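Local structure of multi-copper Oxidase CueO (Ochrobactrum, 6EVG) at residues L173-R178 and F233-S238; D193-F198 and E343-M348. The protein probably oxidises phenolic substrates, among them lignin-related compounds, at a mononuclear copper site and passes the electrons on to reduce dioxygen to water. One frame throughout, in Å; residues are numbered along the deposited sequence.

How the interactions relate
Both contacts are apolar across their segments, but they sit at different depths. Interaction 1 is core: its centre lies about 13 Å from the centre of the chain, and all four touching residues are buried, with L175, F233 and V235 meeting between two sheets. The centre of interaction 2, which pairs two short helices, is about 24 Å from the centre of the chain; M195 and N344 are buried there, whereas M345 is partly exposed. The first packs one leucine against a phenylalanine ring and a valine methyl, the second mainly flexible thioethers near a copper site. Strand 170-178 and helix 191-196 follow each other in the chain, but the contacts hold no element in common, and their centres stand about 26 Å apart.

Interaction 1: L173-R178 and F233-S238; sequences LVLQDR and FHVRLS
L175 lies over one face of the F233 ring, a contact between the two sheets of a cupredoxin-like beta sandwich, the middle one of the protein's three. Strand 170-178 belongs to one sheet and strand 233-237 to the other; the short segments approach to 9.8 Å between axes, with an angle of 127° between their directions, as expected of facing sheets and not of paired neighbours.

The tight part is the L175-F233 pair. CB of L175 sits 3.8 Å from the F233 ring centroid, only 18° off the ring normal, which makes it a CH-pi contact. It leans toward the rim, where F233 CE2 is 3.6 Å from L175 CB. With F233 CG anti to its own carbonyl carbon (chi1 -67°), the ring is carried across to the other strand. The two side chains cross obliquely, and L175 CD1 reaches back to F233 CG at 3.9 Å.

Packing thins along strand 233-237. V235 meets L175 tip to tip through one methyl, L175 CD1 to V235 CG1 at 4.0 Å. The alternate residues H234 and R236 are partly exposed and take no part; H234 is hydrogen-bonded through ND1 to T263 and through NE2 to D290, and R236 forms a salt bridge with D295. CB of Q176 points away from strand 233-237, and OE1 is hydrogen-bonded to Y63 OH. Its backbone still contributes: Q176 O lies near the plane of the F233 ring, at the edge, 3.7 Å from CZ.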
loop_
_atom_site.group_PDB
_atom_site.type_symbol
_atom_site.label_atom_id
_atom_site.label_comp_id
_atom_site.label_asym_id
_atom_site.label_seq_id
_atom_site.Cartn_x
_atom_site.Cartn_y
_atom_site.Cartn_z
ATOM N N LEU A 173 -11.145 1.064 2.140
ATOM C CA LEU A 173 -10.823 2.246 2.946
ATOM C C LEU A 173 -9.367 2.603 2.697
ATOM O O LEU A 173 -8.457 1.877 3.122
ATOM C CB LEU A 173 -11.002 1.997 4.448
ATOM C CG LEU A 173 -12.411 1.519 4.882
ATOM C CD1 LEU A 173 -12.375 1.255 6.419
ATOM C CD2 LEU A 173 -13.511 2.495 4.518
ATOM N N VAL A 174 -9.141 3.746 2.067
ATOM C CA VAL A 174 -7.792 4.248 1.813
ATOM C C VAL A 174 -7.528 5.350 2.845
ATOM O O VAL A 174 -8.129 6.442 2.798
ATOM C CB VAL A 174 -7.646 4.803 0.366
ATOM C CG1 VAL A 174 -6.235 5.314 0.175
ATOM C CG2 VAL A 174 -8.037 3.736 -0.641
ATOM N N LEU A 175 -6.621 5.034 3.766
ATOM C CA LEU A 175 -6.298 5.921 4.884
ATOM C C LEU A 175 -5.126 6.826 4.485
ATOM O O LEU A 175 -4.070 6.298 4.067
ATOM C CB LEU A 175 -5.910 5.111 6.114
ATOM C CG LEU A 175 -6.843 3.981 6.546
ATOM C CD1 LEU A 175 -6.336 3.288 7.804
ATOM C CD2 LEU A 175 -8.293 4.458 6.763
ATOM N N GLN A 176 -5.291 8.139 4.629
ATOM C CA GLN A 176 -4.235 9.091 4.290
ATOM C C GLN A 176 -4.266 10.254 5.277
ATOM O O GLN A 176 -5.136 10.347 6.153
ATOM C CB GLN A 176 -4.333 9.582 2.849
ATOM C CG GLN A 176 -4.194 8.490 1.826
ATOM C CD GLN A 176 -4.485 8.952 0.429
ATOM O OE1 GLN A 176 -5.579 9.506 0.150
ATOM N NE2 GLN A 176 -3.521 8.726 -0.482
ATOM N N ASP A 177 -3.299 11.151 5.159
ATOM C CA ASP A 177 -3.260 12.376 5.910
ATOM C C ASP A 177 -2.877 13.559 5.045
ATOM O O ASP A 177 -2.346 13.394 3.942
ATOM C CB ASP A 177 -2.380 12.286 7.168
ATOM C CG ASP A 177 -0.897 12.072 6.968
ATOM O OD1 ASP A 177 -0.497 11.662 5.869
ATOM O OD2 ASP A 177 -0.112 12.300 7.964
ATOM N N ARG A 178 -3.206 14.750 5.502
ATOM C CA ARG A 178 -3.023 15.966 4.753
ATOM C C ARG A 178 -2.553 17.098 5.680
ATOM O O ARG A 178 -3.139 17.354 6.729
ATOM C CB ARG A 178 -4.358 16.458 4.174
ATOM C CG ARG A 178 -4.989 15.544 3.147
ATOM C CD ARG A 178 -4.165 15.434 1.854
ATOM N NE ARG A 178 -4.037 16.721 1.226
ATOM C CZ ARG A 178 -3.670 16.872 -0.047
ATOM N NH1 ARG A 178 -3.335 15.843 -0.762
ATOM N NH2 ARG A 178 -3.684 18.099 -0.588
ATOM N N PHE A 233 -0.839 4.057 10.673
ATOM C CA PHE A 233 -2.116 4.044 11.343
ATOM C C PHE A 233 -2.161 2.877 12.299
ATOM O O PHE A 233 -1.595 1.821 12.040
ATOM C CB PHE A 233 -3.276 3.976 10.324
ATOM C CG PHE A 233 -3.392 5.215 9.502
ATOM C CD1 PHE A 233 -4.037 6.330 9.938
ATOM C CD2 PHE A 233 -2.787 5.279 8.230
ATOM C CE1 PHE A 233 -4.131 7.484 9.189
ATOM C CE2 PHE A 233 -2.824 6.448 7.495
ATOM C CZ PHE A 233 -3.504 7.539 7.952
ATOM N N HIS A 234 -2.875 3.059 13.439
ATOM C CA HIS A 234 -2.983 2.019 14.451
ATOM C C HIS A 234 -4.479 2.042 14.826
ATOM O O HIS A 234 -4.869 2.822 15.714
ATOM C CB HIS A 234 -2.074 2.315 15.651
ATOM C CG HIS A 234 -0.651 2.578 15.304
ATOM N ND1 HIS A 234 0.260 1.575 15.023
ATOM C CD2 HIS A 234 0.007 3.751 15.188
ATOM C CE1 HIS A 234 1.436 2.144 14.745
ATOM N NE2 HIS A 234 1.306 3.464 14.852
ATOM N N VAL A 235 -5.279 1.255 14.122
ATOM C CA VAL A 235 -6.711 1.496 14.078
ATOM C C VAL A 235 -7.501 0.583 14.982
ATOM O O VAL A 235 -7.228 -0.619 15.069
ATOM C CB VAL A 235 -7.286 1.455 12.636
ATOM C CG1 VAL A 235 -6.574 2.430 11.726
ATOM C CG2 VAL A 235 -7.285 0.102 12.052
ATOM N N ARG A 236 -8.511 1.145 15.616
ATOM C CA ARG A 236 -9.491 0.369 16.388
ATOM C C ARG A 236 -10.862 0.939 16.089
ATOM O O ARG A 236 -10.994 2.069 15.618
ATOM C CB ARG A 236 -9.215 0.409 17.923
ATOM C CG ARG A 236 -9.412 1.782 18.534
ATOM C CD ARG A 236 -9.578 1.697 20.038
ATOM N NE ARG A 236 -9.673 2.988 20.659
ATOM C CZ ARG A 236 -10.319 3.264 21.769
ATOM N NH1 ARG A 236 -11.089 2.370 22.354
ATOM N NH2 ARG A 236 -10.299 4.512 22.227
ATOM N N LEU A 237 -11.893 0.197 16.535
ATOM C CA LEU A 237 -13.218 0.786 16.651
ATOM C C LEU A 237 -13.425 1.323 18.067
ATOM O O LEU A 237 -12.779 0.882 19.020
ATOM C CB LEU A 237 -14.305 -0.258 16.307
ATOM C CG LEU A 237 -14.371 -0.572 14.793
ATOM C CD1 LEU A 237 -15.121 -1.756 14.298
ATOM C CD2 LEU A 237 -14.707 0.594 13.914
ATOM N N SER A 238 -14.241 2.354 18.181
ATOM C CA SER A 238 -14.401 3.101 19.423
ATOM C C SER A 238 -14.994 2.227 20.549
ATOM O O SER A 238 -14.823 2.616 21.730
ATOM C CB SER A 238 -15.209 4.353 19.203
ATOM O OG SER A 238 -16.455 4.083 18.661
#

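Interaction 2: D193-F198 and E343-M348; sequences DLMHGF and ENMKLM
M195 and N344 mark the nearest approach of the segments 193-198 and 343-348, their CA atoms 7.7 Å apart, a gap that side chains must fill. Helix 191-196 ends just beyond M195: G197 is the first residue to leave helical angles, with a positive phi of 96° at which a side chain would jam against the preceding carbonyl O.

M195 spans the gap. Its CG lies anti to the carbonyl carbon and the next torsion is extended (chi2 -179°), which carries the sulfur well out from the helix; a bend at chi3 (69°) then sets the methyl against the other helix. There CE touches N344 CB at 3.8 Å and lies equally far, 3.8 Å, from M345 CG. M345, bent at both chi2 and chi3, crosses M195 at about a right angle and brings its SD to 3.8 Å from M195 CE. N344 runs past M195 in the opposite direction and offers only its CB; its amide nitrogen is hydrogen-bonded to E400 O.

This is a methionine-rich helix pair, with M341 also touching M195, consistent with the methionine-rich segment near the substrate-oxidising copper of *Escherichia coli* CueO. The M195 side chain is about 10 Å from the copper ion, and M195 O is hydrogen-bonded to NE2 of H495, a copper ligand, so the backbone here is second shell to the metal. Were this methionine cut back to an alanine, N344 CB and the CG and SD of M345 would probably lose their apolar partner, opening a gap between the helices. M348 continues the helix packing on I191 and M192.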
loop_
_atom_site.group_PDB
_atom_site.type_symbol
_atom_site.label_atom_id
_atom_site.label_comp_id
_atom_site.label_asym_id
_atom_site.label_seq_id
_atom_site.Cartn_x
_atom_site.Cartn_y
_atom_site.Cartn_z
ATOM N N ASP A 193 10.775 17.094 7.432
ATOM C CA ASP A 193 9.893 16.164 6.668
ATOM C C ASP A 193 10.713 15.186 5.872
ATOM O O ASP A 193 10.361 14.001 5.781
ATOM C CB ASP A 193 8.959 16.916 5.738
ATOM C CG ASP A 193 8.014 17.843 6.449
ATOM O OD1 ASP A 193 7.486 17.483 7.545
ATOM O OD2 ASP A 193 7.725 18.934 5.889
ATOM N N LEU A 194 11.802 15.652 5.276
ATOM C CA LEU A 194 12.630 14.711 4.486
ATOM C C LEU A 194 13.286 13.701 5.431
ATOM O O LEU A 194 13.432 12.519 5.097
ATOM C CB LEU A 194 13.688 15.432 3.657
ATOM C CG LEU A 194 13.161 16.302 2.566
ATOM C CD1 LEU A 194 14.319 16.989 1.812
ATOM C CD2 LEU A 194 12.218 15.547 1.593
ATOM N N MET A 195 13.728 14.163 6.625
ATOM C CA MET A 195 14.403 13.257 7.562
ATOM C C MET A 195 13.436 12.291 8.226
ATOM O O MET A 195 13.775 11.101 8.420
ATOM C CB MET A 195 15.165 14.014 8.596
ATOM C CG MET A 195 16.382 14.738 8.015
ATOM S SD MET A 195 17.392 15.650 9.146
ATOM C CE MET A 195 18.067 14.284 10.048
ATOM N N HIS A 196 12.239 12.721 8.557
ATOM C CA HIS A 196 11.322 11.929 9.427
ATOM C C HIS A 196 10.083 11.423 8.716
ATOM O O HIS A 196 9.356 10.645 9.316
ATOM C CB HIS A 196 10.953 12.715 10.701
ATOM C CG HIS A 196 12.165 13.037 11.535
ATOM N ND1 HIS A 196 12.885 12.077 12.217
ATOM C CD2 HIS A 196 12.857 14.181 11.683
ATOM C CE1 HIS A 196 13.926 12.642 12.821
ATOM N NE2 HIS A 196 13.915 13.931 12.532
ATOM N N GLY A 197 9.866 11.879 7.485
ATOM C CA GLY A 197 8.620 11.608 6.760
ATOM C C GLY A 197 7.646 12.756 6.895
ATOM O O GLY A 197 7.590 13.424 7.927
ATOM N N PHE A 198 6.860 12.964 5.848
ATOM C CA PHE A 198 5.885 14.038 5.763
ATOM C C PHE A 198 4.569 13.549 6.329
ATOM O O PHE A 198 3.961 12.628 5.770
ATOM C CB PHE A 198 5.712 14.447 4.312
ATOM C CG PHE A 198 4.741 15.550 4.023
ATOM C CD1 PHE A 198 5.149 16.880 4.049
ATOM C CD2 PHE A 198 3.426 15.298 3.749
ATOM C CE1 PHE A 198 4.289 17.919 3.688
ATOM C CE2 PHE A 198 2.546 16.323 3.414
ATOM C CZ PHE A 198 2.969 17.614 3.406
ATOM N N GLU A 343 25.009 12.987 9.263
ATOM C CA GLU A 343 25.387 13.788 8.088
ATOM C C GLU A 343 24.252 14.741 7.705
ATOM O O GLU A 343 24.484 15.878 7.352
ATOM C CB GLU A 343 25.817 12.820 6.972
ATOM C CG GLU A 343 27.169 12.091 7.238
ATOM C CD GLU A 343 28.511 12.944 7.338
ATOM O OE1 GLU A 343 28.628 14.071 6.782
ATOM O OE2 GLU A 343 29.532 12.475 7.962
ATOM N N ASN A 344 22.994 14.276 7.730
ATOM C CA ASN A 344 21.854 15.124 7.412
ATOM C C ASN A 344 21.583 16.207 8.473
ATOM O O ASN A 344 21.155 17.296 8.111
ATOM C CB ASN A 344 20.613 14.267 7.192
ATOM C CG ASN A 344 20.721 13.401 5.946
ATOM O OD1 ASN A 344 21.268 13.829 4.908
ATOM N ND2 ASN A 344 20.187 12.206 6.036
ATOM N N MET A 345 21.839 15.964 9.772
ATOM C CA MET A 345 21.619 17.028 10.808
ATOM C C MET A 345 22.648 18.108 10.645
ATOM O O MET A 345 22.386 19.321 10.880
ATOM C CB MET A 345 21.642 16.432 12.238
ATOM C CG MET A 345 20.353 15.729 12.671
ATOM S SD MET A 345 18.800 16.693 12.888
ATOM C CE MET A 345 19.349 17.625 14.312
ATOM N N LYS A 346 23.839 17.711 10.205
ATOM C CA LYS A 346 24.872 18.698 9.927
ATOM C C LYS A 346 24.411 19.638 8.811
ATOM O O LYS A 346 24.603 20.826 8.914
ATOM C CB LYS A 346 26.140 17.992 9.507
ATOM C CG LYS A 346 27.255 18.946 9.256
ATOM C CD LYS A 346 28.550 18.206 9.104
ATOM C CE LYS A 346 29.639 19.211 8.713
ATOM N NZ LYS A 346 30.945 18.581 8.565
ATOM N N LEU A 347 23.748 19.093 7.816
ATOM C CA LEU A 347 23.188 19.875 6.728
ATOM C C LEU A 347 22.164 20.837 7.249
ATOM O O LEU A 347 22.197 21.997 6.913
ATOM C CB LEU A 347 22.578 18.907 5.699
ATOM C CG LEU A 347 21.912 19.454 4.470
ATOM C CD1 LEU A 347 22.907 20.219 3.591
ATOM C CD2 LEU A 347 21.296 18.257 3.754
ATOM N N MET A 348 21.272 20.359 8.111
ATOM C CA MET A 348 20.181 21.192 8.634
ATOM C C MET A 348 20.755 22.410 9.382
ATOM O O MET A 348 20.190 23.554 9.296
ATOM C CB MET A 348 19.282 20.320 9.587
ATOM C CG MET A 348 18.203 21.117 10.270
ATOM S SD MET A 348 16.976 20.222 11.185
ATOM C CE MET A 348 17.298 20.598 12.896
#